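Local coordinates for major capsid protein (Faustovirus, PDB 5J7O) that probably forms, as a trimer of double jelly-roll subunits, the building block of the icosahedral capsid shell of a large double-stranded DNA virus, at residues S249-V252 with A253-D256; L308-A311 with S312-P316. One frame throughout, in Å; residues are numbered along the deposited sequence.

In the fold
Both contacts are short chain turns on opposite sides of the centre of the elongated subunit, the centre of contact 1 about 47 Å and that of contact 2 about 35 Å from the centre of the chain. Their centres are 79 Å apart and their nearest atoms about 66 Å, so neither touches the other. Contact 1 (249-256) belongs to the long excursion between strands 232-240 and 273-280, at the trimer interface, where it meets both other subunits. Contact 2 (308-316) lies mainly within one subunit, where strand 310-311, paired with strand 99-109, gives way to the loop leading into strand 320-326 of another sheet; A309 there packs on I59 of a second subunit.

Contact 1 (S249-V252 with A253-D256); sequences SPIV and ALSD
P250 meets L254 through its backbone rather than its ring: the carbonyl oxygen P250 O lies 3.3 Å from L254 CD2, and the second methyl, CD1, is close to the same oxygen. The leucine fork therefore straddles this carbonyl with both branches, in a van der Waals contact and not a polar one. L254 CG stands beside its own backbone N and anti to its carbonyl carbon (chi1 -55°), which turns the fork back onto the preceding 3-10 segment 249-251. At I251 the side chain is directed away from 253-256, and it touches L254 loosely, I251 CG1 to L254 CD1 being 4.4 Å. Its carbonyl matters more, since I251 O lies 3.8 Å from L254 CG and also takes part in a hydrogen bond with the hydroxyl of S265, a group that is in turn bonded to L254 N. A single serine thus bridges the two sides of the turn, between which no direct hydrogen bond forms. V252 closes the 3-10 segment, its N donating to S249 O at 3.0 Å. Its CG1 is placed anti to the backbone N (chi1 169°), on the carbonyl side, and makes a loose apolar contact with the adjacent residue, V252 CG1 to A253 CB at 4.0 Å. A253 itself has positive phi (58°), in the left-handed helical region, where the chain changes course before extending through L254. The turn itself packs on the other subunits: P250, I251 and L254 on Y370, V346 and Y153, respectively, of a second, and V252 on Q161 of the third. The arrangement is a type I beta turn, S249 to V252, followed by a residue in the left-handed helical region, in a long loop at the trimer interface of a double jelly-roll capsid protein.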
ATOM      1  N   SER B 249      14.056  33.067  12.826  1.00 40.51           N
ATOM      2  CA  SER B 249      14.508  32.998  14.212  1.00 41.62           C
ATOM      3  C   SER B 249      13.610  33.704  15.232  1.00 43.14           C
ATOM      4  O   SER B 249      13.550  33.214  16.373  1.00 44.87           O
ATOM      5  CB  SER B 249      15.943  33.543  14.304  1.00 42.15           C
ATOM      6  OG  SER B 249      16.039  34.850  13.771  1.00 44.07           O
ATOM      7  N   PRO B 250      12.923  34.816  14.931  1.00 43.81           N
ATOM      8  CA  PRO B 250      12.132  35.483  15.984  1.00 42.93           C
ATOM      9  C   PRO B 250      11.071  34.611  16.644  1.00 42.27           C
ATOM     10  O   PRO B 250      10.633  34.944  17.751  1.00 42.45           O
ATOM     11  CB  PRO B 250      11.494  36.664  15.243  1.00 44.07           C
ATOM     12  CG  PRO B 250      12.464  36.986  14.186  1.00 44.81           C
ATOM     13  CD  PRO B 250      13.006  35.664  13.725  1.00 43.92           C
ATOM     14  N   ILE B 251      10.641  33.517  16.017  1.00 41.29           N
ATOM     15  CA  ILE B 251       9.602  32.661  16.581  1.00 40.21           C
ATOM     16  C   ILE B 251      10.144  31.319  17.048  1.00 40.80           C
ATOM     17  O   ILE B 251       9.376  30.501  17.578  1.00 40.38           O
ATOM     18  CB  ILE B 251       8.445  32.461  15.581  1.00 38.93           C
ATOM     19  CG1 ILE B 251       7.128  32.189  16.315  1.00 37.44           C
ATOM     20  CG2 ILE B 251       8.765  31.336  14.600  1.00 38.62           C
ATOM     21  CD1 ILE B 251       5.908  32.217  15.419  1.00 35.71           C
ATOM     22  N   VAL B 252      11.443  31.076  16.904  1.00 41.60           N
ATOM     23  CA  VAL B 252      12.026  29.763  17.154  1.00 41.11           C
ATOM     24  C   VAL B 252      12.536  29.685  18.587  1.00 42.27           C
ATOM     25  O   VAL B 252      13.322  30.535  19.026  1.00 41.95           O
ATOM     26  CB  VAL B 252      13.155  29.469  16.154  1.00 40.30           C
ATOM     27  CG1 VAL B 252      13.928  28.232  16.574  1.00 41.26           C
ATOM     28  CG2 VAL B 252      12.585  29.295  14.757  1.00 38.70           C
ATOM     29  N   ALA B 253      12.090  28.656  19.314  1.00 42.20           N
ATOM     30  CA  ALA B 253      12.608  28.320  20.643  1.00 40.77           C
ATOM     31  C   ALA B 253      12.464  29.489  21.618  1.00 40.59           C
ATOM     32  O   ALA B 253      13.422  29.905  22.275  1.00 40.63           O
ATOM     33  CB  ALA B 253      14.063  27.850  20.561  1.00 39.74           C
ATOM     34  N   LEU B 254      11.248  30.013  21.716  1.00 41.52           N
ATOM     35  CA  LEU B 254      10.950  31.098  22.637  1.00 43.99           C
ATOM     36  C   LEU B 254      10.559  30.544  24.002  1.00 45.66           C
ATOM     37  O   LEU B 254       9.967  29.468  24.113  1.00 45.95           O
ATOM     38  CB  LEU B 254       9.819  31.973  22.095  1.00 44.72           C
ATOM     39  CG  LEU B 254       9.996  32.579  20.703  1.00 44.63           C
ATOM     40  CD1 LEU B 254       8.706  33.248  20.252  1.00 45.66           C
ATOM     41  CD2 LEU B 254      11.150  33.568  20.686  1.00 45.06           C
ATOM     42  N   SER B 255      10.902  31.295  25.044  1.00 47.01           N
ATOM     43  CA  SER B 255      10.484  31.003  26.406  1.00 48.72           C
ATOM     44  C   SER B 255       9.758  32.217  26.965  1.00 47.08           C
ATOM     45  O   SER B 255      10.122  33.358  26.664  1.00 48.11           O
ATOM     46  CB  SER B 255      11.680  30.648  27.299  1.00 53.88           C
ATOM     47  OG  SER B 255      12.327  29.473  26.848  1.00 59.17           O
ATOM     48  N   ASP B 256       8.728  31.975  27.774  1.00 44.99           N
ATOM     49  CA  ASP B 256       7.980  33.079  28.353  1.00 45.76           C
ATOM     50  C   ASP B 256       8.746  33.669  29.539  1.00 45.68           C
ATOM     51  O   ASP B 256       9.872  33.269  29.849  1.00 45.08           O
ATOM     52  CB  ASP B 256       6.571  32.633  28.749  1.00 46.03           C
ATOM     53  CG  ASP B 256       6.560  31.450  29.706  1.00 45.60           C
ATOM     54  OD1 ASP B 256       7.532  31.260  30.466  1.00 44.69           O
ATOM     55  OD2 ASP B 256       5.556  30.705  29.703  1.00 46.16           O
TER

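Contact 2 (L308-A311 with S312-P316); sequences LAIA and SVSIP
The carbonyl oxygen A311 O gathers the donors of the following turn. S314 OG gives it a hydrogen bond of 2.7 Å, and the backbone S314 N adds another at 3.0 Å. The two arrive differently: the hydroxyl is tilted just 17° from the carbonyl plane, whereas the amide sits above it, 63° out, and is also bent at its hydrogen. A third, weak bond comes from I315 N, 3.4 Å from A311 O. The serine hydroxyl reaches the carbonyl because chi1 of 67° sets OG between the backbone N and the carbonyl carbon, folding it back along the turn. In that position S314 OG also lies against the methyl of A311, 3.4 Å from A311 CB, while V313 CG2 touches the same methyl more loosely.

On the apolar side, I310 sends its CG2 branch to I315, with I310 CG2 and I315 CD1 4.0 Å apart and the two side chains crossing at a slant. The same methyl, I310 CG2, is 4.0 Å from S314 OG, so hydroxyl and isoleucine pack side by side. Both isoleucines are buried and rest on F191 of strand 186-193, and I310 also touches F100 of strand 99-109. Backbone bonds of I310 with F100 and of S312 with D98 fix the chain to that neighbouring strand and its approach. R320, through NH1, is hydrogen-bonded to both S312 OG and I315 O, tying the two ends of the turn together. Residues 312-314 have helical backbone angles, so that the chain makes one helix-like turn after the strand without forming a regular helix. The hydroxyl bond probably reinforces a turn whose backbone bonds to the same oxygen are bent (S314 N) or long (I315 N).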
ATOM      1  N   LEU B 308      -7.632 -27.085 -15.545  1.00 42.80           N
ATOM      2  CA  LEU B 308      -8.970 -27.163 -16.118  1.00 41.31           C
ATOM      3  C   LEU B 308      -8.992 -26.769 -17.591  1.00 41.31           C
ATOM      4  O   LEU B 308     -10.008 -26.282 -18.093  1.00 42.73           O
ATOM      5  CB  LEU B 308      -9.929 -26.286 -15.317  1.00 39.80           C
ATOM      6  CG  LEU B 308      -9.791 -26.445 -13.804  1.00 38.20           C
ATOM      7  CD1 LEU B 308     -10.725 -25.496 -13.072  1.00 36.72           C
ATOM      8  CD2 LEU B 308     -10.049 -27.888 -13.399  1.00 38.84           C
ATOM      9  N   ALA B 309      -7.878 -26.967 -18.291  1.00 39.78           N
ATOM     10  CA  ALA B 309      -7.843 -26.706 -19.722  1.00 40.33           C
ATOM     11  C   ALA B 309      -8.871 -27.573 -20.440  1.00 38.99           C
ATOM     12  O   ALA B 309      -9.146 -28.709 -20.044  1.00 38.30           O
ATOM     13  CB  ALA B 309      -6.443 -26.966 -20.278  1.00 42.01           C
ATOM     14  N   ILE B 310      -9.450 -27.021 -21.500  1.00 37.97           N
ATOM     15  CA  ILE B 310     -10.537 -27.674 -22.221  1.00 39.27           C
ATOM     16  C   ILE B 310      -9.958 -28.508 -23.353  1.00 40.87           C
ATOM     17  O   ILE B 310      -9.164 -28.011 -24.161  1.00 40.60           O
ATOM     18  CB  ILE B 310     -11.539 -26.638 -22.756  1.00 40.89           C
ATOM     19  CG1 ILE B 310     -12.185 -25.877 -21.598  1.00 42.36           C
ATOM     20  CG2 ILE B 310     -12.597 -27.312 -23.616  1.00 41.96           C
ATOM     21  CD1 ILE B 310     -13.206 -24.856 -22.040  1.00 43.03           C
ATOM     22  N   ALA B 311     -10.360 -29.776 -23.418  1.00 41.63           N
ATOM     23  CA  ALA B 311      -9.911 -30.655 -24.489  1.00 43.60           C
ATOM     24  C   ALA B 311     -10.407 -30.143 -25.833  1.00 44.37           C
ATOM     25  O   ALA B 311     -11.612 -29.944 -26.025  1.00 44.04           O
ATOM     26  CB  ALA B 311     -10.404 -32.080 -24.242  1.00 44.70           C
ATOM     27  N   SER B 312      -9.472 -29.925 -26.762  1.00 45.95           N
ATOM     28  CA  SER B 312      -9.834 -29.394 -28.072  1.00 49.69           C
ATOM     29  C   SER B 312     -10.795 -30.319 -28.807  1.00 48.59           C
ATOM     30  O   SER B 312     -11.598 -29.857 -29.626  1.00 48.54           O
ATOM     31  CB  SER B 312      -8.576 -29.160 -28.910  1.00 54.18           C
ATOM     32  OG  SER B 312      -8.895 -28.588 -30.166  1.00 58.57           O
ATOM     33  N   VAL B 313     -10.738 -31.623 -28.526  1.00 45.53           N
ATOM     34  CA  VAL B 313     -11.655 -32.554 -29.173  1.00 47.04           C
ATOM     35  C   VAL B 313     -13.051 -32.453 -28.568  1.00 50.43           C
ATOM     36  O   VAL B 313     -14.052 -32.632 -29.272  1.00 52.03           O
ATOM     37  CB  VAL B 313     -11.105 -33.991 -29.091  1.00 44.69           C
ATOM     38  CG1 VAL B 313      -9.781 -34.096 -29.831  1.00 45.17           C
ATOM     39  CG2 VAL B 313     -10.938 -34.424 -27.641  1.00 42.03           C
ATOM     40  N   SER B 314     -13.149 -32.151 -27.269  1.00 51.18           N
ATOM     41  CA  SER B 314     -14.433 -32.192 -26.577  1.00 51.81           C
ATOM     42  C   SER B 314     -15.337 -31.019 -26.929  1.00 52.71           C
ATOM     43  O   SER B 314     -16.562 -31.141 -26.804  1.00 52.00           O
ATOM     44  CB  SER B 314     -14.217 -32.243 -25.063  1.00 51.83           C
ATOM     45  OG  SER B 314     -13.644 -31.041 -24.585  1.00 53.19           O
ATOM     46  N   ILE B 315     -14.776 -29.891 -27.342  1.00 55.90           N
ATOM     47  CA  ILE B 315     -15.537 -28.786 -27.904  1.00 58.44           C
ATOM     48  C   ILE B 315     -15.042 -28.555 -29.327  1.00 62.61           C
ATOM     49  O   ILE B 315     -14.040 -27.874 -29.547  1.00 62.96           O
ATOM     50  CB  ILE B 315     -15.414 -27.512 -27.048  1.00 57.34           C
ATOM     51  CG1 ILE B 315     -16.024 -27.757 -25.665  1.00 54.55           C
ATOM     52  CG2 ILE B 315     -16.109 -26.340 -27.728  1.00 58.11           C
ATOM     53  CD1 ILE B 315     -16.264 -26.500 -24.858  1.00 52.52           C
ATOM     54  N   PRO B 316     -15.715 -29.135 -30.321  1.00 67.79           N
ATOM     55  CA  PRO B 316     -15.176 -29.150 -31.687  1.00 68.01           C
ATOM     56  C   PRO B 316     -14.943 -27.764 -32.270  1.00 67.65           C
ATOM     57  O   PRO B 316     -15.581 -26.779 -31.890  1.00 67.43           O
ATOM     58  CB  PRO B 316     -16.251 -29.905 -32.476  1.00 69.45           C
ATOM     59  CG  PRO B 316     -16.874 -30.805 -31.469  1.00 71.15           C
ATOM     60  CD  PRO B 316     -16.851 -30.059 -30.163  1.00 70.78           C
TER